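Local coordinates for protein nicastrin (Dictyostelium purpureum, PDB 4R12) that probably serves as an essential subunit of gamma-secretase, the complex that cleaves membrane proteins such as Notch receptors and amyloid precursor protein within the membrane, at residues C186-V195 against P570-D578; V276-D284 against L545-F553. One frame throughout, in Å; residues are numbered along the deposited sequence.

In the fold
Strand 192-203 ties the two contacts together. In contact 1 its first residues pair antiparallel with strand 572-575; further along it pairs antiparallel with strand 542-548, which helix 276-287 crosses in contact 2. The centres lie about 18 Å apart. Along the chain the order is 186-195, 276-284, 545-553, 570-578, so both segments of contact 2 fall between those of contact 1. The sites also touch directly: Pro194 packs on Phe553 and Leu549, and Pro570 on Val276, while Ser550 OG is hydrogen-bonded to Pro570 O. Two late parts of the chain thus pair with strand 192-203, and segment 545-553 also packs against helix 276-287 of the nicastrin large lobe.

Contact 1: residues C186-V195 against P570-D578; sequences CLRRGFCEPV and PIFTESNWD
Glu193 and Glu574 form an antiparallel hydrogen-bonded pair at the middle of the contact, with Glu193 N 3.0 Å from Glu574 O and Glu574 N 2.8 Å from Glu193 O. Cys192 with Ser575 and Pro194 with Thr573 are the flanking non-hydrogen-bonded pairs. The strand axes are turned 145° from each other, well short of straight antiparallel. Two further backbone bonds extend the pairing: Val195 N lies 2.9 Å from Phe572 O, and Asn576 N donates to Phe191 O at an N-H...O angle of 172°.

Sulfur and hydroxyl make the second group. The disulfide, 2.1 Å from Cys186 SG to Cys192 SG, joins the last turn of the helix to the strand that follows its Schellman motif at Gly190. Thr573 brings OG1 up to both sulfurs, 3.3 Å from Cys186 SG and 3.4 Å from Cys192 SG. Its chi1 of 62° sets this hydroxyl between backbone N and carbonyl carbon; Ser183 OG is its hydrogen-bond partner.

The same rotation directs the Thr573 methyl CG2 toward Leu187, 4.1 Å from CG and equally near both methyls. At one end, Val195 CG2 lies 3.8 Å from Phe572 CB while the Phe572 ring leads away to meet Trp273 edge-to-face. At the other, the Asn576 amide folds against the Gly190-Phe191 backbone, and its OD1 faces Glu193 CG.

Strand 572-575 thus runs antiparallel to two partners, strand 192-203 and strand 21-29; helix 183-189 is tethered by its disulfide beside Thr573, and Leu187 also packs on Phe553, Trp562 and Ile564.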
loop_
_atom_site.group_PDB
_atom_site.type_symbol
_atom_site.label_atom_id
_atom_site.label_comp_id
_atom_site.label_asym_id
_atom_site.label_seq_id
_atom_site.Cartn_x
_atom_site.Cartn_y
_atom_site.Cartn_z
ATOM N N CYS A 186 -7.126 13.683 -19.332
ATOM C CA CYS A 186 -6.437 12.462 -19.704
ATOM C C CYS A 186 -7.431 11.308 -19.846
ATOM O O CYS A 186 -7.244 10.443 -20.698
ATOM C CB CYS A 186 -5.314 12.120 -18.706
ATOM S SG CYS A 186 -5.840 11.611 -17.064
ATOM N N LEU A 187 -8.494 11.293 -19.047
ATOM C CA LEU A 187 -9.495 10.234 -19.211
ATOM C C LEU A 187 -10.193 10.320 -20.571
ATOM O O LEU A 187 -10.356 9.307 -21.245
ATOM C CB LEU A 187 -10.536 10.267 -18.095
ATOM C CG LEU A 187 -10.166 9.681 -16.723
ATOM C CD1 LEU A 187 -11.357 9.803 -15.794
ATOM C CD2 LEU A 187 -9.702 8.214 -16.801
ATOM N N ARG A 188 -10.594 11.523 -20.967
ATOM C CA ARG A 188 -11.246 11.741 -22.261
ATOM C C ARG A 188 -10.397 11.213 -23.420
ATOM O O ARG A 188 -10.921 10.630 -24.377
ATOM C CB ARG A 188 -11.547 13.239 -22.461
ATOM C CG ARG A 188 -12.243 13.566 -23.780
ATOM C CD ARG A 188 -12.583 15.046 -23.906
ATOM N NE ARG A 188 -11.406 15.908 -23.830
ATOM C CZ ARG A 188 -11.242 16.856 -22.913
ATOM N NH1 ARG A 188 -12.183 17.060 -22.002
ATOM N NH2 ARG A 188 -10.144 17.603 -22.902
ATOM N N ARG A 189 -9.083 11.396 -23.325
ATOM C CA ARG A 189 -8.181 10.973 -24.402
ATOM C C ARG A 189 -7.713 9.530 -24.268
ATOM O O ARG A 189 -7.053 9.002 -25.162
ATOM C CB ARG A 189 -6.966 11.895 -24.458
ATOM C CG ARG A 189 -7.343 13.347 -24.678
ATOM C CD ARG A 189 -6.124 14.227 -24.881
ATOM N NE ARG A 189 -6.494 15.641 -24.865
ATOM C CZ ARG A 189 -5.747 16.616 -25.373
ATOM N NH1 ARG A 189 -4.585 16.328 -25.949
ATOM N NH2 ARG A 189 -6.167 17.875 -25.314
ATOM N N GLY A 190 -8.054 8.891 -23.156
ATOM C CA GLY A 190 -7.647 7.517 -22.922
ATOM C C GLY A 190 -6.167 7.398 -22.600
ATOM O O GLY A 190 -5.537 6.393 -22.916
ATOM N N PHE A 191 -5.621 8.431 -21.961
ATOM C CA PHE A 191 -4.197 8.500 -21.637
ATOM C C PHE A 191 -3.922 8.240 -20.156
ATOM O O PHE A 191 -2.809 8.460 -19.694
ATOM C CB PHE A 191 -3.619 9.878 -22.000
ATOM C CG PHE A 191 -3.540 10.146 -23.479
ATOM C CD1 PHE A 191 -3.598 9.107 -24.392
ATOM C CD2 PHE A 191 -3.396 11.440 -23.950
ATOM C CE1 PHE A 191 -3.525 9.357 -25.754
ATOM C CE2 PHE A 191 -3.321 11.695 -25.307
ATOM C CZ PHE A 191 -3.382 10.652 -26.208
ATOM N N CYS A 192 -4.931 7.789 -19.416
ATOM C CA CYS A 192 -4.748 7.497 -17.999
ATOM C C CYS A 192 -5.819 6.530 -17.501
ATOM O O CYS A 192 -6.794 6.268 -18.202
ATOM C CB CYS A 192 -4.768 8.790 -17.174
ATOM S SG CYS A 192 -6.349 9.613 -17.158
ATOM N N GLU A 193 -5.625 5.988 -16.299
ATOM C CA GLU A 193 -6.588 5.067 -15.693
ATOM C C GLU A 193 -6.764 5.391 -14.212
ATOM O O GLU A 193 -5.840 5.903 -13.578
ATOM C CB GLU A 193 -6.135 3.607 -15.847
ATOM C CG GLU A 193 -5.772 3.181 -17.261
ATOM C CD GLU A 193 -6.987 3.071 -18.174
ATOM O OE1 GLU A 193 -8.130 3.170 -17.674
ATOM O OE2 GLU A 193 -6.798 2.880 -19.398
ATOM N N PRO A 194 -7.956 5.113 -13.663
ATOM C CA PRO A 194 -8.195 5.340 -12.235
ATOM C C PRO A 194 -7.200 4.587 -11.361
ATOM O O PRO A 194 -6.864 3.445 -11.663
ATOM C CB PRO A 194 -9.615 4.806 -12.025
ATOM C CG PRO A 194 -10.266 4.951 -13.370
ATOM C CD PRO A 194 -9.163 4.622 -14.347
ATOM N N VAL A 195 -6.728 5.235 -10.303
ATOM C CA VAL A 195 -5.892 4.562 -9.329
ATOM C C VAL A 195 -6.784 3.667 -8.500
ATOM O O VAL A 195 -7.730 4.141 -7.877
ATOM C CB VAL A 195 -5.145 5.564 -8.423
ATOM C CG1 VAL A 195 -4.387 4.826 -7.306
ATOM C CG2 VAL A 195 -4.196 6.384 -9.255
ATOM N N PRO A 570 -12.786 10.682 -4.228
ATOM C CA PRO A 570 -11.388 10.908 -4.613
ATOM C C PRO A 570 -11.169 10.669 -6.109
ATOM O O PRO A 570 -11.590 9.644 -6.637
ATOM C CB PRO A 570 -10.600 9.889 -3.760
ATOM C CG PRO A 570 -11.599 8.909 -3.270
ATOM C CD PRO A 570 -12.923 9.634 -3.201
ATOM N N ILE A 571 -10.526 11.618 -6.778
ATOM C CA ILE A 571 -10.244 11.474 -8.202
ATOM C C ILE A 571 -8.749 11.433 -8.461
ATOM O O ILE A 571 -8.092 12.474 -8.475
ATOM C CB ILE A 571 -10.839 12.627 -9.025
ATOM C CG1 ILE A 571 -12.349 12.722 -8.805
ATOM C CG2 ILE A 571 -10.500 12.430 -10.518
ATOM C CD1 ILE A 571 -13.104 11.474 -9.206
ATOM N N PHE A 572 -8.219 10.234 -8.663
ATOM C CA PHE A 572 -6.808 10.043 -8.982
ATOM C C PHE A 572 -6.711 9.140 -10.192
ATOM O O PHE A 572 -7.320 8.074 -10.223
ATOM C CB PHE A 572 -6.030 9.429 -7.811
ATOM C CG PHE A 572 -6.026 10.282 -6.586
ATOM C CD1 PHE A 572 -5.061 11.255 -6.412
ATOM C CD2 PHE A 572 -6.990 10.122 -5.616
ATOM C CE1 PHE A 572 -5.049 12.046 -5.268
ATOM C CE2 PHE A 572 -6.986 10.918 -4.487
ATOM C CZ PHE A 572 -6.017 11.879 -4.317
ATOM N N THR A 573 -5.953 9.576 -11.191
ATOM C CA THR A 573 -5.797 8.806 -12.413
ATOM C C THR A 573 -4.342 8.820 -12.836
ATOM O O THR A 573 -3.769 9.880 -13.112
ATOM C CB THR A 573 -6.657 9.363 -13.582
ATOM O OG1 THR A 573 -6.240 10.700 -13.891
ATOM C CG2 THR A 573 -8.138 9.346 -13.229
ATOM N N GLU A 574 -3.753 7.637 -12.911
ATOM C CA GLU A 574 -2.346 7.529 -13.246
ATOM C C GLU A 574 -2.146 7.545 -14.750
ATOM O O GLU A 574 -2.862 6.857 -15.486
ATOM C CB GLU A 574 -1.758 6.252 -12.657
ATOM C CG GLU A 574 -0.310 5.999 -13.045
ATOM C CD GLU A 574 0.209 4.725 -12.411
ATOM O OE1 GLU A 574 0.313 3.695 -13.115
ATOM O OE2 GLU A 574 0.491 4.759 -11.204
ATOM N N SER A 575 -1.177 8.334 -15.198
ATOM C CA SER A 575 -0.812 8.371 -16.616
ATOM C C SER A 575 -0.484 6.995 -17.168
ATOM O O SER A 575 0.187 6.196 -16.496
ATOM C CB SER A 575 0.396 9.277 -16.829
ATOM O OG SER A 575 0.802 9.257 -18.187
ATOM N N ASN A 576 -0.940 6.725 -18.391
ATOM C CA ASN A 576 -0.414 5.604 -19.171
ATOM C C ASN A 576 1.004 5.935 -19.598
ATOM O O ASN A 576 1.357 7.109 -19.726
ATOM C CB ASN A 576 -1.250 5.313 -20.430
ATOM C CG ASN A 576 -2.676 4.869 -20.120
ATOM O OD1 ASN A 576 -2.975 4.416 -19.019
ATOM N ND2 ASN A 576 -3.560 4.998 -21.106
ATOM N N TRP A 577 1.818 4.908 -19.820
ATOM C CA TRP A 577 3.108 5.105 -20.472
ATOM C C TRP A 577 3.542 3.859 -21.243
ATOM O O TRP A 577 3.140 2.736 -20.914
ATOM C CB TRP A 577 4.176 5.497 -19.449
ATOM C CG TRP A 577 4.483 4.448 -18.418
ATOM C CD1 TRP A 577 5.278 3.342 -18.579
ATOM C CD2 TRP A 577 4.033 4.424 -17.058
ATOM N NE1 TRP A 577 5.334 2.631 -17.400
ATOM C CE2 TRP A 577 4.579 3.273 -16.455
ATOM C CE3 TRP A 577 3.213 5.259 -16.295
ATOM C CZ2 TRP A 577 4.333 2.938 -15.122
ATOM C CZ3 TRP A 577 2.970 4.924 -14.970
ATOM C CH2 TRP A 577 3.530 3.771 -14.399
ATOM N N ASP A 578 4.365 4.067 -22.268
ATOM C CA ASP A 578 4.840 2.961 -23.107
ATOM C C ASP A 578 6.002 2.227 -22.465
ATOM O O ASP A 578 5.969 1.001 -22.323
ATOM C CB ASP A 578 5.251 3.467 -24.496
ATOM C CG ASP A 578 4.056 3.754 -25.386
ATOM O OD1 ASP A 578 2.912 3.473 -24.955
ATOM O OD2 ASP A 578 4.257 4.248 -26.520
#

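Contact 2: residues V276-D284 against L545-F553; sequences VGSEYFIND and LHNALSLGF
Tyr280 reaches from helix 276-287 across Asn547 and Leu549. Its CB lies 3.6 Å from Asn547 O, and chi1 of -165° carries CG, also nearest that oxygen, and the ring out over the strand. Asn547 O stands over the CG-CD1 side of one ring face, 3.3 Å from Tyr280 CD1, whereas Leu549 O lies at the edge, 3.1 Å from Tyr280 CD2. CD1 also meets the His546 rim, and CD2 touches Leu551 CD2. Farther out, CE2 stays near Leu549 O; Tyr280 CE1, 3.4 Å away, and CZ are nearest Asn547 CB, which lies over the same face as Asn547 O, toward the rim, in a CH-pi contact. At the tip, Tyr280 OH accepts from Asn547 ND2 at 3.2 Å, nearly straight (171°); Gln198 NE2 holds the amide's other end.

One hydrogen bond, His546 NE2 to Asp284 OD2 at 2.7 Å, and edge-to-face contacts with Phe281 (planes at 84°) and Phe310 fix His546. Arg305 forms a salt bridge with Asp284.

Gly277 CA approaches Ala548 CB to 3.5 Å. Water 1 joins Val276 O to Leu549 O; water 2 joins Gly277 O to Asn547 O.

Helix 276-287 lies across strand 542-548, axes 6.9 Å apart at closest: crosswise helix-on-sheet packing in this alpha/beta protein, with an aromatic cluster of Tyr280, Phe281 and His546 at the interface.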
loop_
_atom_site.group_PDB
_atom_site.type_symbol
_atom_site.label_atom_id
_atom_site.label_comp_id
_atom_site.label_asym_id
_atom_site.label_seq_id
_atom_site.Cartn_x
_atom_site.Cartn_y
_atom_site.Cartn_z
ATOM N N VAL A 276 -10.753 4.093 -1.076
ATOM C CA VAL A 276 -11.747 3.635 -2.039
ATOM C C VAL A 276 -12.062 2.149 -1.918
ATOM O O VAL A 276 -13.153 1.722 -2.299
ATOM C CB VAL A 276 -11.338 3.955 -3.483
ATOM C CG1 VAL A 276 -11.195 5.470 -3.654
ATOM C CG2 VAL A 276 -10.065 3.247 -3.862
ATOM N N GLY A 277 -11.124 1.367 -1.381
ATOM C CA GLY A 277 -11.364 -0.048 -1.142
ATOM C C GLY A 277 -12.426 -0.315 -0.087
ATOM O O GLY A 277 -13.408 -1.015 -0.349
ATOM N N SER A 278 -12.246 0.237 1.108
ATOM C CA SER A 278 -13.275 0.093 2.136
ATOM C C SER A 278 -14.600 0.728 1.699
ATOM O O SER A 278 -15.667 0.146 1.895
ATOM C CB SER A 278 -12.816 0.688 3.476
ATOM O OG SER A 278 -12.308 2.002 3.350
ATOM N N GLU A 279 -14.544 1.903 1.079
ATOM C CA GLU A 279 -15.779 2.570 0.653
ATOM C C GLU A 279 -16.576 1.772 -0.381
ATOM O O GLU A 279 -17.804 1.658 -0.271
ATOM C CB GLU A 279 -15.482 3.964 0.096
ATOM C CG GLU A 279 -15.092 4.985 1.156
ATOM C CD GLU A 279 -16.248 5.385 2.090
ATOM O OE1 GLU A 279 -17.389 4.896 1.922
ATOM O OE2 GLU A 279 -16.001 6.201 3.001
ATOM N N TYR A 280 -15.893 1.222 -1.381
ATOM C CA TYR A 280 -16.581 0.477 -2.434
ATOM C C TYR A 280 -17.244 -0.772 -1.856
ATOM O O TYR A 280 -18.386 -1.073 -2.176
ATOM C CB TYR A 280 -15.599 0.107 -3.547
ATOM C CG TYR A 280 -16.204 -0.348 -4.865
ATOM C CD1 TYR A 280 -16.675 -1.649 -5.029
ATOM C CD2 TYR A 280 -16.233 0.507 -5.969
ATOM C CE1 TYR A 280 -17.197 -2.076 -6.244
ATOM C CE2 TYR A 280 -16.750 0.088 -7.186
ATOM C CZ TYR A 280 -17.230 -1.204 -7.319
ATOM O OH TYR A 280 -17.727 -1.634 -8.528
ATOM N N PHE A 281 -16.525 -1.486 -0.993
ATOM C CA PHE A 281 -17.063 -2.699 -0.385
ATOM C C PHE A 281 -18.309 -2.374 0.447
ATOM O O PHE A 281 -19.336 -3.031 0.309
ATOM C CB PHE A 281 -15.993 -3.390 0.477
ATOM C CG PHE A 281 -16.386 -4.763 0.957
ATOM C CD1 PHE A 281 -16.341 -5.849 0.096
ATOM C CD2 PHE A 281 -16.779 -4.973 2.270
ATOM C CE1 PHE A 281 -16.688 -7.121 0.534
ATOM C CE2 PHE A 281 -17.128 -6.249 2.719
ATOM C CZ PHE A 281 -17.088 -7.317 1.852
ATOM N N ILE A 282 -18.209 -1.357 1.301
ATOM C CA ILE A 282 -19.352 -0.914 2.118
ATOM C C ILE A 282 -20.537 -0.497 1.243
ATOM O O ILE A 282 -21.684 -0.870 1.510
ATOM C CB ILE A 282 -18.967 0.256 3.039
ATOM C CG1 ILE A 282 -18.053 -0.242 4.154
ATOM C CG2 ILE A 282 -20.224 0.940 3.633
ATOM C CD1 ILE A 282 -17.272 0.864 4.836
ATOM N N ASN A 283 -20.253 0.266 0.192
ATOM C CA ASN A 283 -21.302 0.666 -0.739
ATOM C C ASN A 283 -22.030 -0.547 -1.315
ATOM O O ASN A 283 -23.259 -0.551 -1.415
ATOM C CB ASN A 283 -20.730 1.520 -1.869
ATOM C CG ASN A 283 -21.816 2.149 -2.718
ATOM O OD1 ASN A 283 -22.649 2.889 -2.209
ATOM N ND2 ASN A 283 -21.811 1.860 -4.017
ATOM N N ASP A 284 -21.277 -1.582 -1.668
ATOM C CA ASP A 284 -21.886 -2.786 -2.220
ATOM C C ASP A 284 -22.693 -3.550 -1.170
ATOM O O ASP A 284 -23.777 -4.061 -1.460
ATOM C CB ASP A 284 -20.819 -3.695 -2.843
ATOM C CG ASP A 284 -20.485 -3.296 -4.281
ATOM O OD1 ASP A 284 -21.103 -2.332 -4.786
ATOM O OD2 ASP A 284 -19.626 -3.950 -4.909
ATOM N N LEU A 545 -11.856 -11.682 -3.979
ATOM C CA LEU A 545 -11.461 -10.355 -4.420
ATOM C C LEU A 545 -12.653 -9.403 -4.439
ATOM O O LEU A 545 -13.780 -9.827 -4.696
ATOM C CB LEU A 545 -10.852 -10.422 -5.823
ATOM C CG LEU A 545 -9.598 -11.281 -5.998
ATOM C CD1 LEU A 545 -9.326 -11.497 -7.484
ATOM C CD2 LEU A 545 -8.409 -10.606 -5.340
ATOM N N HIS A 546 -12.398 -8.120 -4.200
ATOM C CA HIS A 546 -13.427 -7.101 -4.418
ATOM C C HIS A 546 -12.830 -5.809 -4.987
ATOM O O HIS A 546 -11.740 -5.390 -4.573
ATOM C CB HIS A 546 -14.183 -6.783 -3.127
ATOM C CG HIS A 546 -15.558 -6.251 -3.375
ATOM N ND1 HIS A 546 -16.680 -7.053 -3.342
ATOM C CD2 HIS A 546 -15.988 -5.016 -3.721
ATOM C CE1 HIS A 546 -17.746 -6.326 -3.630
ATOM N NE2 HIS A 546 -17.353 -5.086 -3.867
ATOM N N ASN A 547 -13.537 -5.203 -5.943
ATOM C CA ASN A 547 -13.134 -3.929 -6.538
ATOM C C ASN A 547 -12.794 -2.855 -5.496
ATOM O O ASN A 547 -13.534 -2.663 -4.532
ATOM C CB ASN A 547 -14.247 -3.359 -7.425
ATOM C CG ASN A 547 -14.423 -4.103 -8.740
ATOM O OD1 ASN A 547 -13.576 -4.901 -9.164
ATOM N ND2 ASN A 547 -15.522 -3.808 -9.414
ATOM N N ALA A 548 -11.688 -2.156 -5.715
ATOM C CA ALA A 548 -11.330 -0.987 -4.922
ATOM C C ALA A 548 -11.149 0.164 -5.901
ATOM O O ALA A 548 -10.141 0.244 -6.603
ATOM C CB ALA A 548 -10.068 -1.238 -4.110
ATOM N N LEU A 549 -12.155 1.035 -5.950
ATOM C CA LEU A 549 -12.300 2.033 -7.002
ATOM C C LEU A 549 -13.189 3.161 -6.504
ATOM O O LEU A 549 -14.209 2.918 -5.859
ATOM C CB LEU A 549 -12.902 1.408 -8.274
ATOM C CG LEU A 549 -13.241 2.323 -9.467
ATOM C CD1 LEU A 549 -11.979 2.868 -10.115
ATOM C CD2 LEU A 549 -14.102 1.602 -10.512
ATOM N N SER A 550 -12.791 4.391 -6.798
ATOM C CA SER A 550 -13.552 5.556 -6.368
ATOM C C SER A 550 -14.981 5.483 -6.872
ATOM O O SER A 550 -15.227 5.047 -7.996
ATOM C CB SER A 550 -12.896 6.844 -6.865
ATOM O OG SER A 550 -13.666 7.977 -6.485
ATOM N N LEU A 551 -15.924 5.891 -6.038
ATOM C CA LEU A 551 -17.318 5.967 -6.465
ATOM C C LEU A 551 -17.554 7.157 -7.407
ATOM O O LEU A 551 -18.645 7.312 -7.977
ATOM C CB LEU A 551 -18.241 6.065 -5.245
ATOM C CG LEU A 551 -18.285 4.841 -4.324
ATOM C CD1 LEU A 551 -19.205 5.115 -3.137
ATOM C CD2 LEU A 551 -18.737 3.597 -5.072
ATOM N N GLY A 552 -16.533 7.992 -7.567
ATOM C CA GLY A 552 -16.630 9.161 -8.425
ATOM C C GLY A 552 -16.524 8.857 -9.910
ATOM O O GLY A 552 -16.789 9.733 -10.744
ATOM N N PHE A 553 -16.140 7.623 -10.235
ATOM C CA PHE A 553 -15.962 7.186 -11.617
ATOM C C PHE A 553 -17.119 6.328 -12.088
ATOM O O PHE A 553 -17.745 5.631 -11.295
ATOM C CB PHE A 553 -14.673 6.365 -11.794
ATOM C CG PHE A 553 -13.406 7.143 -11.588
ATOM C CD1 PHE A 553 -13.101 8.225 -12.398
ATOM C CD2 PHE A 553 -12.499 6.765 -10.610
ATOM C CE1 PHE A 553 -11.927 8.940 -12.213
ATOM C CE2 PHE A 553 -11.326 7.469 -10.418
ATOM C CZ PHE A 553 -11.036 8.561 -11.218
HETATM O O HOH W 1 -14.907 3.556 -3.433
HETATM O O HOH W 2 -12.632 -3.189 -1.890
#